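Local coordinates for protein DegQ (Legionella fallonii, PDB 3PV2) that probably degrades misfolded proteins as an HtrA-family chaperone protease that assembles into large 12-subunit particles, at residues B[361-375]-B[387-399]. Sequence-based numbering, arbitrary orientation.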
loop_
_atom_site.group_PDB
_atom_site.type_symbol
_atom_site.label_atom_id
_atom_site.label_comp_id
_atom_site.label_asym_id
_atom_site.label_seq_id
_atom_site.Cartn_x
_atom_site.Cartn_y
_atom_site.Cartn_z
ATOM N N GLN B 361 -15.460 -52.176 -16.986
ATOM C CA GLN B 361 -14.039 -52.521 -16.703
ATOM C C GLN B 361 -13.692 -53.961 -16.906
ATOM O O GLN B 361 -12.659 -54.297 -17.505
ATOM C CB GLN B 361 -13.655 -52.177 -15.288
ATOM C CG GLN B 361 -13.579 -50.716 -15.113
ATOM C CD GLN B 361 -13.341 -50.308 -13.692
ATOM O OE1 GLN B 361 -13.751 -49.216 -13.279
ATOM N NE2 GLN B 361 -12.656 -51.166 -12.928
ATOM N N SER B 362 -14.547 -54.802 -16.380
ATOM C CA SER B 362 -14.456 -56.254 -16.514
ATOM C C SER B 362 -14.410 -56.758 -17.951
ATOM O O SER B 362 -13.754 -57.744 -18.267
ATOM C CB SER B 362 -15.700 -56.896 -15.857
ATOM O OG SER B 362 -15.616 -56.716 -14.460
ATOM N N ASN B 363 -15.152 -56.131 -18.818
ATOM C CA ASN B 363 -15.126 -56.587 -20.178
ATOM C C ASN B 363 -14.006 -55.951 -20.982
ATOM O O ASN B 363 -13.883 -56.276 -22.148
ATOM C CB ASN B 363 -16.439 -56.246 -20.880
ATOM C CG ASN B 363 -17.659 -56.960 -20.251
ATOM O OD1 ASN B 363 -17.513 -57.901 -19.445
ATOM N ND2 ASN B 363 -18.866 -56.499 -20.629
ATOM N N ASN B 364 -13.291 -54.976 -20.429
ATOM C CA ASN B 364 -12.212 -54.319 -21.193
ATOM C C ASN B 364 -11.104 -53.950 -20.194
ATOM O O ASN B 364 -10.861 -52.791 -19.882
ATOM C CB ASN B 364 -12.804 -53.121 -21.909
ATOM C CG ASN B 364 -11.830 -52.508 -22.925
ATOM O OD1 ASN B 364 -10.740 -53.053 -23.190
ATOM N ND2 ASN B 364 -12.221 -51.361 -23.493
ATOM N N PRO B 365 -10.497 -54.971 -19.580
ATOM C CA PRO B 365 -9.761 -54.668 -18.338
ATOM C C PRO B 365 -8.492 -53.862 -18.572
ATOM O O PRO B 365 -8.048 -53.134 -17.660
ATOM C CB PRO B 365 -9.448 -56.007 -17.764
ATOM C CG PRO B 365 -9.488 -56.979 -18.938
ATOM C CD PRO B 365 -10.275 -56.337 -20.067
ATOM N N PHE B 366 -7.946 -53.876 -19.761
ATOM C CA PHE B 366 -6.744 -53.076 -19.900
ATOM C C PHE B 366 -6.963 -51.754 -20.520
ATOM O O PHE B 366 -6.194 -50.816 -20.208
ATOM C CB PHE B 366 -5.736 -53.859 -20.695
ATOM C CG PHE B 366 -5.473 -55.239 -20.132
ATOM C CD1 PHE B 366 -5.586 -56.336 -20.949
ATOM C CD2 PHE B 366 -5.207 -55.414 -18.804
ATOM C CE1 PHE B 366 -5.376 -57.594 -20.484
ATOM C CE2 PHE B 366 -5.003 -56.715 -18.275
ATOM C CZ PHE B 366 -5.076 -57.829 -19.138
ATOM N N LEU B 367 -7.854 -51.682 -21.493
ATOM C CA LEU B 367 -7.997 -50.452 -22.329
ATOM C C LEU B 367 -9.179 -49.611 -21.886
ATOM O O LEU B 367 -9.441 -48.543 -22.491
ATOM C CB LEU B 367 -8.228 -50.874 -23.784
ATOM C CG LEU B 367 -7.050 -51.731 -24.380
ATOM C CD1 LEU B 367 -7.296 -51.953 -25.890
ATOM C CD2 LEU B 367 -5.637 -51.094 -24.109
ATOM N N TYR B 368 -9.924 -50.097 -20.876
ATOM C CA TYR B 368 -11.015 -49.309 -20.292
ATOM C C TYR B 368 -10.586 -47.849 -19.991
ATOM O O TYR B 368 -9.589 -47.613 -19.346
ATOM C CB TYR B 368 -11.570 -49.966 -18.999
ATOM C CG TYR B 368 -12.485 -49.024 -18.251
ATOM C CD1 TYR B 368 -13.841 -48.911 -18.603
ATOM C CD2 TYR B 368 -11.986 -48.201 -17.229
ATOM C CE1 TYR B 368 -14.695 -48.006 -17.954
ATOM C CE2 TYR B 368 -12.824 -47.248 -16.596
ATOM C CZ TYR B 368 -14.185 -47.170 -16.960
ATOM O OH TYR B 368 -15.005 -46.247 -16.299
ATOM N N GLY B 369 -11.388 -46.875 -20.453
ATOM C CA GLY B 369 -11.175 -45.466 -20.101
ATOM C C GLY B 369 -10.147 -44.783 -20.965
ATOM O O GLY B 369 -9.823 -43.615 -20.699
ATOM N N LEU B 370 -9.585 -45.470 -21.961
ATOM C CA LEU B 370 -8.581 -44.833 -22.813
ATOM C C LEU B 370 -9.197 -44.404 -24.151
ATOM O O LEU B 370 -9.917 -45.213 -24.791
ATOM C CB LEU B 370 -7.419 -45.786 -23.076
ATOM C CG LEU B 370 -6.689 -46.344 -21.782
ATOM C CD1 LEU B 370 -5.587 -47.311 -22.261
ATOM C CD2 LEU B 370 -6.150 -45.212 -20.827
ATOM N N ALA B 371 -8.916 -43.161 -24.553
ATOM C CA ALA B 371 -9.281 -42.652 -25.852
ATOM C C ALA B 371 -8.056 -42.861 -26.714
ATOM O O ALA B 371 -6.940 -42.475 -26.352
ATOM C CB ALA B 371 -9.673 -41.114 -25.749
ATOM N N LEU B 372 -8.234 -43.552 -27.809
ATOM C CA LEU B 372 -7.118 -44.137 -28.551
ATOM C C LEU B 372 -7.300 -43.812 -30.040
ATOM O O LEU B 372 -8.409 -43.924 -30.538
ATOM C CB LEU B 372 -7.162 -45.675 -28.409
ATOM C CG LEU B 372 -7.015 -46.254 -27.002
ATOM C CD1 LEU B 372 -7.226 -47.767 -26.993
ATOM C CD2 LEU B 372 -5.722 -45.906 -26.436
ATOM N N ARG B 373 -6.249 -43.455 -30.740
ATOM C CA ARG B 373 -6.330 -43.289 -32.177
ATOM C C ARG B 373 -5.066 -43.778 -32.811
ATOM O O ARG B 373 -4.014 -43.753 -32.191
ATOM C CB ARG B 373 -6.587 -41.829 -32.564
ATOM C CG ARG B 373 -5.428 -40.900 -32.251
ATOM C CD ARG B 373 -5.432 -39.594 -33.091
ATOM N NE ARG B 373 -4.051 -39.148 -33.342
ATOM C CZ ARG B 373 -3.524 -38.909 -34.545
ATOM N NH1 ARG B 373 -4.254 -39.032 -35.647
ATOM N NH2 ARG B 373 -2.270 -38.516 -34.652
ATOM N N ALA B 374 -5.172 -44.248 -34.037
ATOM C CA ALA B 374 -4.002 -44.633 -34.847
ATOM C C ALA B 374 -3.050 -43.432 -35.052
ATOM O O ALA B 374 -3.479 -42.312 -35.107
ATOM C CB ALA B 374 -4.472 -45.135 -36.240
ATOM N N PHE B 375 -1.771 -43.708 -35.222
ATOM C CA PHE B 375 -0.735 -42.690 -35.222
ATOM C C PHE B 375 0.415 -43.184 -36.070
ATOM O O PHE B 375 0.921 -44.326 -35.903
ATOM C CB PHE B 375 -0.224 -42.559 -33.775
ATOM C CG PHE B 375 0.795 -41.476 -33.552
ATOM C CD1 PHE B 375 0.404 -40.169 -33.364
ATOM C CD2 PHE B 375 2.086 -41.761 -33.543
ATOM C CE1 PHE B 375 1.349 -39.172 -33.104
ATOM C CE2 PHE B 375 3.049 -40.780 -33.298
ATOM C CZ PHE B 375 2.651 -39.480 -33.072
ATOM N N GLY B 387 1.988 -46.499 -34.195
ATOM C CA GLY B 387 1.488 -46.956 -32.913
ATOM C C GLY B 387 0.106 -46.418 -32.694
ATOM O O GLY B 387 -0.559 -46.004 -33.631
ATOM N N VAL B 388 -0.300 -46.454 -31.443
ATOM C CA VAL B 388 -1.630 -45.968 -31.058
ATOM C C VAL B 388 -1.418 -44.886 -30.053
ATOM O O VAL B 388 -0.781 -45.118 -29.008
ATOM C CB VAL B 388 -2.484 -47.088 -30.441
ATOM C CG1 VAL B 388 -3.745 -46.506 -29.740
ATOM C CG2 VAL B 388 -2.919 -48.046 -31.544
ATOM N N GLN B 389 -1.916 -43.703 -30.348
ATOM C CA GLN B 389 -1.795 -42.577 -29.467
ATOM C C GLN B 389 -2.870 -42.583 -28.466
ATOM O O GLN B 389 -4.055 -42.795 -28.812
ATOM C CB GLN B 389 -1.881 -41.297 -30.269
ATOM C CG GLN B 389 -1.868 -40.041 -29.501
ATOM C CD GLN B 389 -1.777 -38.845 -30.421
ATOM O OE1 GLN B 389 -2.672 -38.601 -31.241
ATOM N NE2 GLN B 389 -0.724 -38.108 -30.297
ATOM N N VAL B 390 -2.505 -42.327 -27.203
ATOM C CA VAL B 390 -3.522 -42.241 -26.139
ATOM C C VAL B 390 -3.918 -40.760 -26.055
ATOM O O VAL B 390 -3.147 -39.913 -25.628
ATOM C CB VAL B 390 -2.982 -42.657 -24.793
ATOM C CG1 VAL B 390 -4.069 -42.475 -23.710
ATOM C CG2 VAL B 390 -2.407 -44.141 -24.844
ATOM N N VAL B 391 -5.118 -40.437 -26.499
ATOM C CA VAL B 391 -5.552 -39.076 -26.591
ATOM C C VAL B 391 -6.081 -38.692 -25.239
ATOM O O VAL B 391 -6.013 -37.547 -24.874
ATOM C CB VAL B 391 -6.770 -39.050 -27.589
ATOM C CG1 VAL B 391 -7.503 -37.626 -27.660
ATOM C CG2 VAL B 391 -6.287 -39.478 -28.943
ATOM N N GLY B 392 -6.651 -39.649 -24.497
ATOM C CA GLY B 392 -7.196 -39.366 -23.177
ATOM C C GLY B 392 -7.124 -40.642 -22.338
ATOM O O GLY B 392 -7.108 -41.754 -22.861
ATOM N N ALA B 393 -7.087 -40.486 -21.019
ATOM C CA ALA B 393 -7.122 -41.625 -20.115
ATOM C C ALA B 393 -7.826 -41.236 -18.847
ATOM O O ALA B 393 -7.388 -40.311 -18.179
ATOM C CB ALA B 393 -5.678 -42.022 -19.820
ATOM N N SER B 394 -8.916 -41.890 -18.471
ATOM C CA SER B 394 -9.548 -41.468 -17.259
ATOM C C SER B 394 -8.671 -41.851 -16.084
ATOM O O SER B 394 -7.963 -42.845 -16.079
ATOM C CB SER B 394 -10.948 -42.069 -17.098
ATOM O OG SER B 394 -10.877 -43.449 -17.109
ATOM N N GLU B 395 -8.719 -41.042 -15.061
ATOM C CA GLU B 395 -7.927 -41.312 -13.894
ATOM C C GLU B 395 -8.397 -42.547 -13.112
ATOM O O GLU B 395 -7.631 -43.075 -12.329
ATOM C CB GLU B 395 -7.866 -40.041 -13.052
ATOM C CG GLU B 395 -7.376 -38.930 -13.975
ATOM C CD GLU B 395 -7.258 -37.599 -13.341
ATOM O OE1 GLU B 395 -7.582 -36.603 -14.046
ATOM O OE2 GLU B 395 -6.835 -37.562 -12.162
ATOM N N ASN B 396 -9.613 -43.034 -13.345
ATOM C CA ASN B 396 -10.010 -44.309 -12.776
ATOM C C ASN B 396 -9.563 -45.550 -13.641
ATOM O O ASN B 396 -9.967 -46.661 -13.415
ATOM C CB ASN B 396 -11.525 -44.341 -12.448
ATOM C CG ASN B 396 -12.412 -44.343 -13.702
ATOM O OD1 ASN B 396 -12.014 -43.850 -14.768
ATOM N ND2 ASN B 396 -13.602 -44.944 -13.591
ATOM N N SER B 397 -8.727 -45.392 -14.646
ATOM C CA SER B 397 -8.462 -46.581 -15.480
ATOM C C SER B 397 -7.277 -47.387 -15.010
ATOM O O SER B 397 -6.391 -46.864 -14.327
ATOM C CB SER B 397 -8.289 -46.100 -16.913
ATOM O OG SER B 397 -7.176 -45.193 -17.019
ATOM N N ALA B 398 -7.225 -48.656 -15.394
ATOM C CA ALA B 398 -6.075 -49.452 -15.168
ATOM C C ALA B 398 -4.858 -48.901 -15.881
ATOM O O ALA B 398 -3.739 -48.976 -15.374
ATOM C CB ALA B 398 -6.353 -50.874 -15.552
ATOM N N GLY B 399 -5.096 -48.231 -17.009
ATOM C CA GLY B 399 -4.069 -47.597 -17.783
ATOM C C GLY B 399 -3.403 -46.470 -17.045
ATOM O O GLY B 399 -2.180 -46.450 -16.863
HETATM O O HOH W 1 -7.088 -48.559 -18.980
#
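R373 and Q389 lie side by side on the antiparallel hairpin of strands 370-378 and 384-393 that opens the second PDZ domain; the turn F366-G369 just before it probably corresponds in position to the carboxylate-binding loop of PDZ domains. Main-chain bonds pair A371 with G392, R373 with Q389 and, with one of its two bonds weak, F375 with G387. At A371 the register slips by one residue in a classic beta bulge: A371 O takes V391 N at 2.7 Å and, weakly, G392 N. Beyond the strands, S394 N reaches G369 O.

On one side of the hairpin R373 NE donates to Q389 OE1 at 2.6 Å, nearly straight at 171°. The amide oxygen lies in the guanidinium plane, although the two flat groups are turned 44° apart. With R373 CG between its backbone N and carbonyl carbon (chi1 67°), the chain passes V391 at about a right angle, R373 CG to V391 CG2 3.7 Å. The remaining amide end, Q389 NE2, lies 3.6 Å from F375 CE1. On the other side, L372 CB meets V388 CG1 and L370 CD2 presses on A393 CB; L372 also packs on V421 of helix 421-428. Backbone hydrogen bonds from L372 also reach a second subunit, whose E378 packs on L372.

At the loop end, Q361 CG lies over one face of the Y368 ring, while N396 ND2 approaches the edge and makes a weak bond to Y368 OH, whose stronger partner is E357. S397 N-caps helix 398-402. A water donates to both F366 O and Y368 O and accepts from G399 N at 2.8 Å.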